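Local coordinates for protein probable amino acid aminotransferase (Mycobacterium tuberculosis, PDB 6Q1S) that is probably an aminotransferase of the class IV family and binds 4'-deoxy-4'-aminopyridoxal-5'-phosphate, at residues T219-K230 with F279-S289. Sequence-based numbering, arbitrary orientation.
Sequences TQQALFEVARAK and FAELVDAAIVS. With PMP (4'-deoxy-4'-aminopyridoxal-5'-phosphate), chain G.
Leu223 of helix 218-229 is a knob in a hole formed by Phe279, Leu282, Val283 and Ala286 of helix 275-286. Its CG lies anti to the backbone N (chi1 177°), which carries the two methyls across: CD1 meets Leu282 CB at 3.6 Å, while CD2 reaches Phe279 CZ, also at 3.6 Å. A branched leucine suits this place because each methyl fills a different part of the hole. The helix segments cross at 106° with axes 8.4 Å apart, a close approach that small residues permit: Ala222 CB lies 4.0 Å from Ala286 CB, and the latter methyl also nestles against Leu223 N.

At the inner end threonine serves two partners: Thr219 CG2 packs on Val283 CG1 at 3.8 Å, and its OG1 donates to PMP O2P at 2.7 Å, an oxygen that also receives the backbone N-H of Thr219. Beta-branched Val226 marks the boundary, CG2 against Ala286 CB (3.9 Å), CG1 toward Ser289. There the packing thins; small, polar Ser289 hydrogen-bonds through OG to Ala286 O of its own segment (2.6 Å). Lysine suits the solvent side, laying Lys230 CE against Leu282 CD2 while its amine can stay in water. The contact between the helices is apolar, whereas Thr219 binds the phosphate, so this packing probably helps to position the start of helix 218-229.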
loop_
_atom_site.group_PDB
_atom_site.type_symbol
_atom_site.label_atom_id
_atom_site.label_comp_id
_atom_site.label_asym_id
_atom_site.label_seq_id
_atom_site.Cartn_x
_atom_site.Cartn_y
_atom_site.Cartn_z
ATOM N N THR B 219 -19.380 -10.269 0.106
ATOM C CA THR B 219 -20.550 -10.363 0.971
ATOM C C THR B 219 -21.708 -9.537 0.428
ATOM O O THR B 219 -22.869 -9.951 0.524
ATOM C CB THR B 219 -20.198 -9.914 2.389
ATOM O OG1 THR B 219 -18.902 -10.411 2.744
ATOM C CG2 THR B 219 -21.219 -10.455 3.377
ATOM N N GLN B 220 -21.416 -8.361 -0.136
ATOM C CA GLN B 220 -22.484 -7.510 -0.652
ATOM C C GLN B 220 -23.207 -8.176 -1.816
ATOM O O GLN B 220 -24.443 -8.154 -1.882
ATOM C CB GLN B 220 -21.918 -6.154 -1.075
ATOM C CG GLN B 220 -22.914 -5.257 -1.804
ATOM C CD GLN B 220 -22.901 -5.451 -3.308
ATOM O OE1 GLN B 220 -21.873 -5.282 -3.962
ATOM N NE2 GLN B 220 -24.047 -5.821 -3.863
ATOM N N GLN B 221 -22.459 -8.778 -2.743
ATOM C CA GLN B 221 -23.093 -9.413 -3.894
ATOM C C GLN B 221 -23.930 -10.613 -3.469
ATOM O O GLN B 221 -25.053 -10.796 -3.954
ATOM C CB GLN B 221 -22.038 -9.830 -4.918
ATOM C CG GLN B 221 -21.258 -8.670 -5.505
ATOM C CD GLN B 221 -20.356 -9.097 -6.647
ATOM O OE1 GLN B 221 -20.653 -10.054 -7.365
ATOM N NE2 GLN B 221 -19.246 -8.390 -6.819
ATOM N N ALA B 222 -23.396 -11.447 -2.574
ATOM C CA ALA B 222 -24.177 -12.563 -2.057
ATOM C C ALA B 222 -25.386 -12.078 -1.271
ATOM O O ALA B 222 -26.433 -12.734 -1.277
ATOM C CB ALA B 222 -23.300 -13.463 -1.188
ATOM N N LEU B 223 -25.263 -10.932 -0.593
ATOM C CA LEU B 223 -26.416 -10.345 0.082
ATOM C C LEU B 223 -27.477 -9.925 -0.923
ATOM O O LEU B 223 -28.675 -10.123 -0.691
ATOM C CB LEU B 223 -25.987 -9.151 0.934
ATOM C CG LEU B 223 -27.121 -8.398 1.633
ATOM C CD1 LEU B 223 -27.765 -9.265 2.702
ATOM C CD2 LEU B 223 -26.620 -7.090 2.228
ATOM N N PHE B 224 -27.060 -9.338 -2.045
ATOM C CA PHE B 224 -28.026 -8.969 -3.073
ATOM C C PHE B 224 -28.744 -10.190 -3.632
ATOM O O PHE B 224 -29.914 -10.100 -4.010
ATOM C CB PHE B 224 -27.340 -8.197 -4.200
ATOM C CG PHE B 224 -27.250 -6.715 -3.955
ATOM C CD1 PHE B 224 -27.406 -6.198 -2.678
ATOM C CD2 PHE B 224 -27.022 -5.836 -5.004
ATOM C CE1 PHE B 224 -27.325 -4.836 -2.449
ATOM C CE2 PHE B 224 -26.941 -4.473 -4.781
ATOM C CZ PHE B 224 -27.095 -3.973 -3.502
ATOM N N GLU B 225 -28.064 -11.334 -3.700
ATOM C CA GLU B 225 -28.703 -12.529 -4.239
ATOM C C GLU B 225 -29.800 -13.040 -3.308
ATOM O O GLU B 225 -30.909 -13.360 -3.752
ATOM C CB GLU B 225 -27.664 -13.619 -4.487
ATOM C CG GLU B 225 -26.623 -13.261 -5.531
ATOM C CD GLU B 225 -25.690 -14.421 -5.825
ATOM O OE1 GLU B 225 -24.760 -14.250 -6.644
ATOM O OE2 GLU B 225 -25.877 -15.503 -5.223
ATOM N N VAL B 226 -29.502 -13.145 -2.012
ATOM C CA VAL B 226 -30.489 -13.688 -1.086
ATOM C C VAL B 226 -31.625 -12.698 -0.877
ATOM O O VAL B 226 -32.789 -13.091 -0.747
ATOM C CB VAL B 226 -29.825 -14.076 0.251
ATOM C CG1 VAL B 226 -29.188 -15.462 0.149
ATOM C CG2 VAL B 226 -28.841 -13.018 0.714
ATOM N N ALA B 227 -31.309 -11.401 -0.852
ATOM C CA ALA B 227 -32.342 -10.394 -0.625
ATOM C C ALA B 227 -33.278 -10.280 -1.822
ATOM O O ALA B 227 -34.494 -10.127 -1.656
ATOM C CB ALA B 227 -31.697 -9.043 -0.314
ATOM N N ARG B 228 -32.729 -10.356 -3.035
ATOM C CA ARG B 228 -33.559 -10.295 -4.234
ATOM C C ARG B 228 -34.490 -11.499 -4.325
ATOM O O ARG B 228 -35.639 -11.372 -4.765
ATOM C CB ARG B 228 -32.665 -10.199 -5.470
ATOM C CG ARG B 228 -32.209 -8.782 -5.763
ATOM C CD ARG B 228 -31.265 -8.720 -6.947
ATOM N NE ARG B 228 -30.781 -7.358 -7.158
ATOM C CZ ARG B 228 -29.560 -7.052 -7.582
ATOM N NH1 ARG B 228 -28.684 -8.012 -7.844
ATOM N NH2 ARG B 228 -29.212 -5.783 -7.742
ATOM N N ALA B 229 -34.013 -12.674 -3.912
ATOM C CA ALA B 229 -34.838 -13.874 -3.934
ATOM C C ALA B 229 -35.921 -13.861 -2.866
ATOM O O ALA B 229 -36.832 -14.693 -2.927
ATOM C CB ALA B 229 -33.965 -15.117 -3.768
ATOM N N LYS B 230 -35.845 -12.952 -1.897
ATOM C CA LYS B 230 -36.850 -12.845 -0.848
ATOM C C LYS B 230 -37.784 -11.658 -1.033
ATOM O O LYS B 230 -38.679 -11.461 -0.207
ATOM C CB LYS B 230 -36.171 -12.752 0.521
ATOM C CG LYS B 230 -35.560 -14.054 1.007
ATOM C CD LYS B 230 -34.745 -13.837 2.274
ATOM C CE LYS B 230 -35.466 -12.933 3.264
ATOM N NZ LYS B 230 -36.669 -13.576 3.857
ATOM N N PHE B 279 -31.563 -7.606 8.936
ATOM C CA PHE B 279 -30.400 -7.398 8.078
ATOM C C PHE B 279 -29.267 -8.343 8.447
ATOM O O PHE B 279 -28.612 -8.911 7.566
ATOM C CB PHE B 279 -29.931 -5.946 8.158
ATOM C CG PHE B 279 -28.948 -5.571 7.085
ATOM C CD1 PHE B 279 -29.381 -4.997 5.903
ATOM C CD2 PHE B 279 -27.593 -5.804 7.253
ATOM C CE1 PHE B 279 -28.482 -4.657 4.912
ATOM C CE2 PHE B 279 -26.689 -5.467 6.266
ATOM C CZ PHE B 279 -27.133 -4.891 5.095
ATOM N N ALA B 280 -29.018 -8.522 9.746
ATOM C CA ALA B 280 -27.971 -9.445 10.169
ATOM C C ALA B 280 -28.299 -10.865 9.729
ATOM O O ALA B 280 -27.410 -11.615 9.308
ATOM C CB ALA B 280 -27.787 -9.377 11.683
ATOM N N GLU B 281 -29.574 -11.249 9.818
ATOM C CA GLU B 281 -29.991 -12.552 9.314
ATOM C C GLU B 281 -29.823 -12.646 7.803
ATOM O O GLU B 281 -29.493 -13.716 7.280
ATOM C CB GLU B 281 -31.440 -12.823 9.711
ATOM C CG GLU B 281 -31.683 -12.758 11.209
ATOM C CD GLU B 281 -33.151 -12.870 11.566
ATOM O OE1 GLU B 281 -33.646 -14.008 11.703
ATOM O OE2 GLU B 281 -33.813 -11.818 11.700
ATOM N N LEU B 282 -30.046 -11.540 7.086
ATOM C CA LEU B 282 -29.843 -11.541 5.640
ATOM C C LEU B 282 -28.377 -11.768 5.292
ATOM O O LEU B 282 -28.060 -12.444 4.305
ATOM C CB LEU B 282 -30.339 -10.228 5.037
ATOM C CG LEU B 282 -31.845 -9.972 5.062
ATOM C CD1 LEU B 282 -32.190 -8.776 4.189
ATOM C CD2 LEU B 282 -32.600 -11.208 4.608
ATOM N N VAL B 283 -27.467 -11.199 6.085
ATOM C CA VAL B 283 -26.049 -11.429 5.845
ATOM C C VAL B 283 -25.674 -12.837 6.284
ATOM O O VAL B 283 -24.764 -13.455 5.714
ATOM C CB VAL B 283 -25.202 -10.359 6.559
ATOM C CG1 VAL B 283 -23.724 -10.537 6.236
ATOM C CG2 VAL B 283 -25.669 -8.967 6.164
ATOM N N ASP B 284 -26.368 -13.373 7.291
ATOM C CA ASP B 284 -26.111 -14.739 7.734
ATOM C C ASP B 284 -26.415 -15.737 6.625
ATOM O O ASP B 284 -25.641 -16.670 6.382
ATOM C CB ASP B 284 -26.931 -15.047 8.988
ATOM C CG ASP B 284 -26.369 -14.378 10.228
ATOM O OD1 ASP B 284 -25.181 -13.993 10.208
ATOM O OD2 ASP B 284 -27.112 -14.237 11.224
ATOM N N ALA B 285 -27.555 -15.571 5.952
ATOM C CA ALA B 285 -27.887 -16.451 4.839
ATOM C C ALA B 285 -27.012 -16.192 3.619
ATOM O O ALA B 285 -26.867 -17.084 2.778
ATOM C CB ALA B 285 -29.361 -16.299 4.464
ATOM N N ALA B 286 -26.425 -14.999 3.507
ATOM C CA ALA B 286 -25.589 -14.687 2.353
ATOM C C ALA B 286 -24.318 -15.528 2.346
ATOM O O ALA B 286 -23.959 -16.124 1.322
ATOM C CB ALA B 286 -25.250 -13.197 2.341
ATOM N N ILE B 287 -23.626 -15.597 3.486
ATOM C CA ILE B 287 -22.363 -16.321 3.569
ATOM C C ILE B 287 -22.538 -17.826 3.469
ATOM O O ILE B 287 -21.548 -18.548 3.304
ATOM C CB ILE B 287 -21.647 -15.968 4.888
ATOM C CG1 ILE B 287 -22.543 -16.327 6.073
ATOM C CG2 ILE B 287 -21.276 -14.495 4.913
ATOM C CD1 ILE B 287 -21.840 -16.323 7.402
ATOM N N VAL B 288 -23.774 -18.314 3.556
ATOM C CA VAL B 288 -24.101 -19.721 3.375
ATOM C C VAL B 288 -24.921 -19.944 2.114
ATOM O O VAL B 288 -25.301 -21.085 1.813
ATOM C CB VAL B 288 -24.822 -20.276 4.624
ATOM C CG1 VAL B 288 -25.000 -21.792 4.581
ATOM C CG2 VAL B 288 -24.042 -19.900 5.877
ATOM N N SER B 289 -25.158 -18.889 1.330
ATOM C CA SER B 289 -25.909 -19.038 0.090
ATOM C C SER B 289 -25.192 -19.957 -0.890
ATOM O O SER B 289 -25.832 -20.548 -1.768
ATOM C CB SER B 289 -26.143 -17.665 -0.540
ATOM O OG SER B 289 -24.918 -17.070 -0.937
HETATM N N1 PMP G . -13.626 -2.817 0.783
HETATM C C2 PMP G . -12.345 -2.988 1.190
HETATM C C2A PMP G . -11.322 -1.914 0.928
HETATM C C3 PMP G . -11.944 -4.233 1.893
HETATM O O3 PMP G . -10.664 -4.428 2.311
HETATM C C4 PMP G . -12.991 -5.253 2.123
HETATM C C4A PMP G . -12.684 -6.552 2.830
HETATM N N4A PMP G . -12.231 -6.268 4.203
HETATM C C5 PMP G . -14.354 -4.944 1.629
HETATM C C6 PMP G . -14.589 -3.734 0.983
HETATM C C5A PMP G . -15.477 -5.940 1.825
HETATM O O4P PMP G . -15.216 -7.109 1.052
HETATM P P PMP G . -15.723 -8.554 1.552
HETATM O O1P PMP G . -15.083 -8.849 2.887
HETATM O O2P PMP G . -17.228 -8.520 1.690
HETATM O O3P PMP G . -15.318 -9.598 0.541
#